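Local coordinates for protein binding component of ABC transporter (Wolinella succinogenes, PDB 3K4U) that binds lysine and, as a member of the bacterial solute-binding protein 3 family, is probably the binding component of an ABC transporter, at residues Asp31-Arg36 and Tyr223-Val228; Trp193-Lys196 and Asp201-Asn204; Ala211-Lys214 and Ser218-Glu221. All coordinates share one frame; numbering follows the deposited sequence.

Interaction 1: Asp31-Arg36 and Tyr223-Val228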
loop_
_atom_site.group_PDB
_atom_site.type_symbol
_atom_site.label_atom_id
_atom_site.label_comp_id
_atom_site.label_asym_id
_atom_site.label_seq_id
_atom_site.Cartn_x
_atom_site.Cartn_y
_atom_site.Cartn_z
ATOM N N ASP E 31 1.075 22.859 24.791
ATOM C CA ASP E 31 0.564 22.005 25.876
ATOM C C ASP E 31 -0.718 22.481 26.594
ATOM O O ASP E 31 -1.529 21.647 27.006
ATOM C CB ASP E 31 1.657 21.714 26.907
ATOM C CG ASP E 31 2.706 20.740 26.372
ATOM O OD1 ASP E 31 3.814 20.654 26.922
ATOM O OD2 ASP E 31 2.426 20.051 25.379
ATOM N N VAL E 32 -0.913 23.786 26.755
ATOM C CA VAL E 32 -2.078 24.267 27.479
ATOM C C VAL E 32 -3.330 24.120 26.646
ATOM O O VAL E 32 -4.324 23.549 27.097
ATOM C CB VAL E 32 -1.890 25.702 28.018
ATOM C CG1 VAL E 32 -3.157 26.169 28.726
ATOM C CG2 VAL E 32 -0.618 25.780 28.970
ATOM N N ASP E 33 -3.304 24.605 25.422
ATOM C CA ASP E 33 -4.366 24.263 24.452
ATOM C C ASP E 33 -4.726 22.749 24.385
ATOM O O ASP E 33 -5.901 22.388 24.234
ATOM C CB ASP E 33 -4.002 24.817 23.065
ATOM C CG ASP E 33 -3.928 26.338 23.069
ATOM O OD1 ASP E 33 -4.270 26.912 24.140
ATOM O OD2 ASP E 33 -3.546 26.959 22.048
ATOM N N LEU E 34 -3.720 21.881 24.495
ATOM C CA LEU E 34 -3.960 20.449 24.482
ATOM C C LEU E 34 -4.683 20.072 25.735
ATOM O O LEU E 34 -5.735 19.404 25.704
ATOM C CB LEU E 34 -2.628 19.682 24.406
ATOM C CG LEU E 34 -2.087 19.098 23.083
ATOM C CD1 LEU E 34 -2.793 19.622 21.863
ATOM C CD2 LEU E 34 -0.581 19.256 22.953
ATOM N N ALA E 35 -4.101 20.503 26.845
ATOM C CA ALA E 35 -4.667 20.283 28.185
ATOM C C ALA E 35 -6.069 20.844 28.281
ATOM O O ALA E 35 -6.924 20.286 28.966
ATOM C CB ALA E 35 -3.777 20.907 29.229
ATOM N N ARG E 36 -6.312 21.933 27.563
ATOM C CA ARG E 36 -7.646 22.540 27.514
ATOM C C ARG E 36 -8.603 21.630 26.738
ATOM O O ARG E 36 -9.717 21.385 27.194
ATOM C CB ARG E 36 -7.578 23.983 26.965
ATOM C CG ARG E 36 -8.872 24.777 27.065
ATOM C CD ARG E 36 -8.662 26.305 26.844
ATOM N NE ARG E 36 -8.314 27.003 28.084
ATOM C CZ ARG E 36 -7.123 27.535 28.347
ATOM N NH1 ARG E 36 -6.144 27.485 27.448
ATOM N NH2 ARG E 36 -6.908 28.135 29.510
ATOM N N TYR E 223 -0.974 22.968 16.230
ATOM C CA TYR E 223 0.401 22.902 15.711
ATOM C C TYR E 223 0.815 24.157 14.930
ATOM O O TYR E 223 1.819 24.787 15.231
ATOM C CB TYR E 223 0.662 21.644 14.866
ATOM C CG TYR E 223 2.106 21.574 14.471
ATOM C CD1 TYR E 223 3.054 21.054 15.361
ATOM C CD2 TYR E 223 2.552 22.102 13.243
ATOM C CE1 TYR E 223 4.432 21.033 15.029
ATOM C CE2 TYR E 223 3.926 22.107 12.908
ATOM C CZ TYR E 223 4.857 21.563 13.800
ATOM O OH TYR E 223 6.214 21.529 13.501
ATOM N N GLU E 224 0.031 24.511 13.935
ATOM C CA GLU E 224 0.272 25.719 13.158
ATOM C C GLU E 224 0.402 26.879 14.124
ATOM O O GLU E 224 1.422 27.578 14.160
ATOM C CB GLU E 224 -0.874 25.966 12.146
ATOM C CG GLU E 224 -0.725 25.250 10.817
ATOM C CD GLU E 224 -0.540 26.213 9.626
ATOM O OE1 GLU E 224 -1.296 26.095 8.623
ATOM O OE2 GLU E 224 0.367 27.089 9.684
ATOM N N ARG E 225 -0.626 27.038 14.944
ATOM C CA ARG E 225 -0.695 28.151 15.869
ATOM C C ARG E 225 0.558 28.380 16.674
ATOM O O ARG E 225 0.904 29.528 16.849
ATOM C CB ARG E 225 -1.884 28.024 16.808
ATOM C CG ARG E 225 -1.728 28.880 18.059
ATOM C CD ARG E 225 -3.041 29.487 18.390
ATOM N NE ARG E 225 -3.931 28.597 19.109
ATOM C CZ ARG E 225 -5.106 28.157 18.645
ATOM N NH1 ARG E 225 -5.884 27.379 19.403
ATOM N NH2 ARG E 225 -5.524 28.489 17.424
ATOM N N TRP E 226 1.223 27.323 17.162
ATOM C CA TRP E 226 2.359 27.478 18.085
ATOM C C TRP E 226 3.717 27.274 17.477
ATOM O O TRP E 226 4.706 27.898 17.905
ATOM C CB TRP E 226 2.214 26.562 19.299
ATOM C CG TRP E 226 1.014 26.916 20.080
ATOM C CD1 TRP E 226 -0.186 26.306 20.036
ATOM C CD2 TRP E 226 0.874 28.026 20.974
ATOM N NE1 TRP E 226 -1.074 26.949 20.861
ATOM C CE2 TRP E 226 -0.451 28.013 21.446
ATOM C CE3 TRP E 226 1.744 29.031 21.423
ATOM C CZ2 TRP E 226 -0.941 28.959 22.363
ATOM C CZ3 TRP E 226 1.250 30.000 22.338
ATOM C CH2 TRP E 226 -0.078 29.948 22.795
ATOM N N PHE E 227 3.781 26.412 16.467
ATOM C CA PHE E 227 5.065 26.000 15.949
ATOM C C PHE E 227 5.441 26.627 14.627
ATOM O O PHE E 227 6.577 26.497 14.178
ATOM C CB PHE E 227 5.027 24.520 15.759
ATOM C CG PHE E 227 5.111 23.769 17.002
ATOM C CD1 PHE E 227 6.343 23.475 17.552
ATOM C CD2 PHE E 227 3.963 23.314 17.624
ATOM C CE1 PHE E 227 6.427 22.750 18.692
ATOM C CE2 PHE E 227 4.044 22.569 18.800
ATOM C CZ PHE E 227 5.266 22.293 19.331
ATOM N N VAL E 228 4.476 27.266 13.978
ATOM C CA VAL E 228 4.694 27.795 12.655
ATOM C C VAL E 228 4.455 29.298 12.626
ATOM O O VAL E 228 5.376 30.078 12.306
ATOM C CB VAL E 228 3.795 27.070 11.637
ATOM C CG1 VAL E 228 3.652 27.877 10.347
ATOM C CG2 VAL E 228 4.345 25.655 11.387
#
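The closing helix of the bilobed solute-binding fold, 218-228, is tied to helix 30-41 through D33, whose carboxylate is shared by W226 and R225. A single oxygen, OD2 of D33, does the work. It accepts the indole N-H of W226, with NE1 2.7 Å from OD2 and an N-H...O angle of 145°. The oxygen sits at the edge of the indole in the ring plane, yet the donor comes from above the carboxylate plane, the two planes 57° apart. R225 adds a second grip on the same atom: its NE stands 3.4 Å from OD2 of D33, a weak hydrogen bond within a salt bridge, made at the guanidinium edge by a chain bent at chi2 and chi3. CG of R225 also rests over one indole face, offset toward its rim. The other oxygen, OD1 of D33, looks along its own helix to NH1 of R36, a long ion pair at 3.8 Å. A phenylalanine in place of W226 would probably leave OD2 of D33 without its indole donor and dependent on the weak R225 bond. D33, R225 and R36 form a salt-bridge network, joined by the neutral indole bond, within a type II periplasmic binding-protein fold.

Interaction 2: Trp193-Lys196 and Asp201-Asn204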
loop_
_atom_site.group_PDB
_atom_site.type_symbol
_atom_site.label_atom_id
_atom_site.label_comp_id
_atom_site.label_asym_id
_atom_site.label_seq_id
_atom_site.Cartn_x
_atom_site.Cartn_y
_atom_site.Cartn_z
ATOM N N TRP E 193 2.812 12.336 27.177
ATOM C CA TRP E 193 2.210 12.803 28.400
ATOM C C TRP E 193 2.471 11.674 29.336
ATOM O O TRP E 193 2.234 10.524 28.955
ATOM C CB TRP E 193 0.672 12.981 28.293
ATOM C CG TRP E 193 0.280 13.812 27.151
ATOM C CD1 TRP E 193 0.943 14.904 26.683
ATOM C CD2 TRP E 193 -0.821 13.589 26.263
ATOM N NE1 TRP E 193 0.301 15.391 25.563
ATOM C CE2 TRP E 193 -0.778 14.594 25.289
ATOM C CE3 TRP E 193 -1.820 12.612 26.182
ATOM C CZ2 TRP E 193 -1.694 14.664 24.248
ATOM C CZ3 TRP E 193 -2.753 12.698 25.156
ATOM C CH2 TRP E 193 -2.690 13.726 24.211
ATOM N N ALA E 194 2.891 11.984 30.565
ATOM C CA ALA E 194 3.041 10.953 31.594
ATOM C C ALA E 194 1.884 10.956 32.605
ATOM O O ALA E 194 1.191 11.981 32.799
ATOM C CB ALA E 194 4.349 11.099 32.292
ATOM N N ILE E 195 1.687 9.782 33.205
ATOM C CA ILE E 195 0.680 9.516 34.183
ATOM C C ILE E 195 1.188 8.405 35.116
ATOM O O ILE E 195 2.194 7.746 34.827
ATOM C CB ILE E 195 -0.617 9.074 33.546
ATOM C CG1 ILE E 195 -0.421 7.753 32.798
ATOM C CG2 ILE E 195 -1.161 10.187 32.676
ATOM C CD1 ILE E 195 -1.762 7.061 32.416
ATOM N N LYS E 196 0.517 8.168 36.232
ATOM C CA LYS E 196 1.077 7.158 37.084
ATOM C C LYS E 196 0.612 5.750 36.747
ATOM O O LYS E 196 -0.439 5.539 36.160
ATOM C CB LYS E 196 0.930 7.486 38.558
ATOM C CG LYS E 196 -0.396 7.891 38.975
ATOM C CD LYS E 196 -0.363 8.057 40.450
ATOM C CE LYS E 196 -0.664 6.723 41.155
ATOM N NZ LYS E 196 -2.150 6.383 41.042
ATOM N N ASP E 201 -6.837 1.943 31.890
ATOM C CA ASP E 201 -8.006 2.698 31.425
ATOM C C ASP E 201 -7.707 4.108 30.979
ATOM O O ASP E 201 -8.196 4.564 29.959
ATOM C CB ASP E 201 -9.010 2.787 32.534
ATOM C CG ASP E 201 -9.477 1.434 32.969
ATOM O OD1 ASP E 201 -9.500 0.531 32.102
ATOM O OD2 ASP E 201 -9.823 1.267 34.160
ATOM N N PHE E 202 -6.925 4.823 31.754
ATOM C CA PHE E 202 -6.744 6.206 31.473
ATOM C C PHE E 202 -5.835 6.326 30.262
ATOM O O PHE E 202 -6.094 7.144 29.405
ATOM C CB PHE E 202 -6.186 6.911 32.714
ATOM C CG PHE E 202 -6.052 8.395 32.574
ATOM C CD1 PHE E 202 -6.967 9.116 31.875
ATOM C CD2 PHE E 202 -5.000 9.064 33.184
ATOM C CE1 PHE E 202 -6.866 10.490 31.771
ATOM C CE2 PHE E 202 -4.863 10.471 33.063
ATOM C CZ PHE E 202 -5.814 11.184 32.355
ATOM N N LEU E 203 -4.759 5.525 30.223
ATOM C CA LEU E 203 -3.994 5.239 28.979
ATOM C C LEU E 203 -4.862 4.918 27.779
ATOM O O LEU E 203 -4.713 5.542 26.724
ATOM C CB LEU E 203 -3.107 4.036 29.177
ATOM C CG LEU E 203 -1.679 4.291 29.566
ATOM C CD1 LEU E 203 -1.017 2.957 29.770
ATOM C CD2 LEU E 203 -1.140 5.025 28.399
ATOM N N ASN E 204 -5.774 3.958 27.914
ATOM C CA ASN E 204 -6.690 3.704 26.817
ATOM C C ASN E 204 -7.296 5.002 26.392
ATOM O O ASN E 204 -7.253 5.331 25.221
ATOM C CB ASN E 204 -7.808 2.743 27.204
ATOM C CG ASN E 204 -8.520 2.197 26.006
ATOM O OD1 ASN E 204 -9.732 2.364 25.828
ATOM N ND2 ASN E 204 -7.765 1.538 25.156
#
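I195, on strand 189-195, meets F202 and L203 on the first turn of helix 200-216, and the apolar contacts between these three side chains make up the whole of the direct contact. The methyl CG2 of I195 lies 3.7 Å from CE2 of F202 and reaches the neighbouring CD2 of the ring at 4.0 Å. The longer branch of the isoleucine arrives beside it, CD1 of I195 being 3.9 Å from CD2 of F202, so both branches meet the CD2 side of the ring, approaching it obliquely. CG1 of I195 stands between the backbone N and the carbonyl carbon (chi1 63°), which directs CD1 onward to the helix. There it meets the branch point of the leucine, with CG of L203 4.0 Å from CD1 of I195. F202 has CG anti to the backbone N (chi1 -175°), which carries the ring out from the helix to the strand.

Hydrogen bonding surrounds this patch without crossing it. On the strand side, I195 pairs through its backbone with N83, and its side chain also packs on I67. On the helix side the polar neighbours of F202 and L203 turn to another chain: OD1 of D201 accepts from N83 and G198 of the second subunit, and OD1 of N204 from N79 and F84 of that same subunit. L203 also packs against N204 of the third subunit.

The helix therefore shows two chemistries, mainly hydrocarbon toward its own strand, with polar oxygens of D201 and N204 toward the second subunit. With no directional bond between strand and helix, their relative placement here rests on the fit of branched and aromatic side chains, while the carboxylate of D201 and the side-chain oxygen of N204 bond to the second subunit.

Interaction 3: Ala211-Lys214 and Ser218-Glu221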
loop_
_atom_site.group_PDB
_atom_site.type_symbol
_atom_site.label_atom_id
_atom_site.label_comp_id
_atom_site.label_asym_id
_atom_site.label_seq_id
_atom_site.Cartn_x
_atom_site.Cartn_y
_atom_site.Cartn_z
ATOM N N ALA E 211 -5.396 9.972 19.117
ATOM C CA ALA E 211 -5.753 9.577 17.746
ATOM C C ALA E 211 -6.842 10.502 17.185
ATOM O O ALA E 211 -6.766 10.894 16.025
ATOM C CB ALA E 211 -6.212 8.173 17.726
ATOM N N GLN E 212 -7.829 10.863 18.020
ATOM C CA GLN E 212 -8.914 11.786 17.622
ATOM C C GLN E 212 -8.463 13.169 17.171
ATOM O O GLN E 212 -8.995 13.723 16.209
ATOM C CB GLN E 212 -9.949 11.961 18.734
ATOM C CG GLN E 212 -11.285 11.288 18.449
ATOM C CD GLN E 212 -12.158 12.055 17.449
ATOM O OE1 GLN E 212 -13.110 11.504 16.913
ATOM N NE2 GLN E 212 -11.855 13.324 17.229
ATOM N N ILE E 213 -7.483 13.738 17.860
ATOM C CA ILE E 213 -7.089 15.101 17.511
ATOM C C ILE E 213 -6.108 15.176 16.360
ATOM O O ILE E 213 -6.074 16.185 15.632
ATOM C CB ILE E 213 -6.717 15.952 18.726
ATOM C CG1 ILE E 213 -5.588 15.333 19.524
ATOM C CG2 ILE E 213 -7.922 15.996 19.631
ATOM C CD1 ILE E 213 -4.664 16.324 20.117
ATOM N N LYS E 214 -5.360 14.100 16.154
ATOM C CA LYS E 214 -4.577 13.938 14.911
ATOM C C LYS E 214 -5.463 13.867 13.648
ATOM O O LYS E 214 -5.091 14.413 12.612
ATOM C CB LYS E 214 -3.706 12.687 14.972
ATOM C CG LYS E 214 -2.732 12.612 16.130
ATOM C CD LYS E 214 -1.418 13.340 15.785
ATOM C CE LYS E 214 -0.293 12.837 16.685
ATOM N NZ LYS E 214 0.910 13.722 16.582
ATOM N N SER E 218 -7.837 19.353 14.713
ATOM C CA SER E 218 -7.454 19.985 15.978
ATOM C C SER E 218 -5.951 20.030 16.133
ATOM O O SER E 218 -5.339 21.110 16.173
ATOM C CB SER E 218 -8.029 19.211 17.165
ATOM O OG SER E 218 -9.434 19.340 17.232
ATOM N N TYR E 219 -5.335 18.853 16.221
ATOM C CA TYR E 219 -3.892 18.806 16.400
ATOM C C TYR E 219 -3.193 19.785 15.427
ATOM O O TYR E 219 -2.418 20.649 15.855
ATOM C CB TYR E 219 -3.362 17.387 16.218
ATOM C CG TYR E 219 -1.899 17.276 16.510
ATOM C CD1 TYR E 219 -1.454 16.874 17.761
ATOM C CD2 TYR E 219 -0.951 17.575 15.529
ATOM C CE1 TYR E 219 -0.108 16.766 18.022
ATOM C CE2 TYR E 219 0.398 17.485 15.801
ATOM C CZ TYR E 219 0.786 17.085 17.046
ATOM O OH TYR E 219 2.089 17.003 17.321
ATOM N N ASP E 220 -3.488 19.666 14.132
ATOM C CA ASP E 220 -2.761 20.437 13.121
ATOM C C ASP E 220 -2.894 21.914 13.370
ATOM O O ASP E 220 -1.919 22.661 13.271
ATOM C CB ASP E 220 -3.224 20.059 11.721
ATOM C CG ASP E 220 -3.029 18.584 11.451
ATOM O OD1 ASP E 220 -4.044 17.875 11.296
ATOM O OD2 ASP E 220 -1.870 18.118 11.467
ATOM N N GLU E 221 -4.113 22.314 13.718
ATOM C CA GLU E 221 -4.434 23.674 14.109
ATOM C C GLU E 221 -3.532 24.117 15.280
ATOM O O GLU E 221 -2.695 24.998 15.129
ATOM C CB GLU E 221 -5.896 23.699 14.516
ATOM C CG GLU E 221 -6.536 25.054 14.524
ATOM C CD GLU E 221 -8.049 24.940 14.605
ATOM O OE1 GLU E 221 -8.683 25.805 15.272
ATOM O OE2 GLU E 221 -8.589 23.969 14.009
HETATM O O HOH W 1 -5.072 17.444 13.439
#
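I213 receives the chain as it turns back into the next helix: its carbonyl O accepts the backbone N-H of Y219, N to O 2.8 Å. A water stands 2.7 Å from I213 O, in position to donate to it, and accepts the N-H of D220, so direct and water-borne links run side by side. The isoleucine side chain works in two directions. CB of I213 packs 3.8 Å from CB of S218, and CD1 reaches the edge of the tyrosine ring, 4.0 Å from CD1 of Y219. K214 follows, and runs alongside Y219, both side chains pointing the same way. The lysine chain, bent at chi2, passes over one ring face: its CD makes a CH-pi contact 4.1 Å from the ring centroid of Y219, and NZ a cation-pi contact at 3.8 Å, 27° off the ring normal. That ammonium has a stronger partner in the carbonyl O of Y88, to which the hydroxyl of Y219 also makes a weak bond; one backbone oxygen thus helps hold lysine and tyrosine together. The arrangement is a short helix-to-helix connection of the binding-protein fold, the last turn of helix 200-216 meeting the first of helix 218-228.

Overall arrangement
Five of the six segments lie in the C-terminal part of the chain. Interactions 2 and 3 are local, while interaction 1 joins segments 187 residues apart. Interactions 2 and 3 come in series, both using helix 200-216, with centres about 18 Å apart. Interaction 1 encloses both, since it returns helix 218-228 to helix 30-41, near the start of the chain. Interactions 1 and 3 share helix 218-228; their centres are about 10 Å apart, and CD1 of L34 packs 4.2 Å from CD1 of I213. The centre of interaction 2 is about 20 Å from that of interaction 1, beside neighbouring subunits. Strand 189-195 thus packs on helix 200-216, that helix meets helix 218-228, and the latter is tied back to helix 30-41.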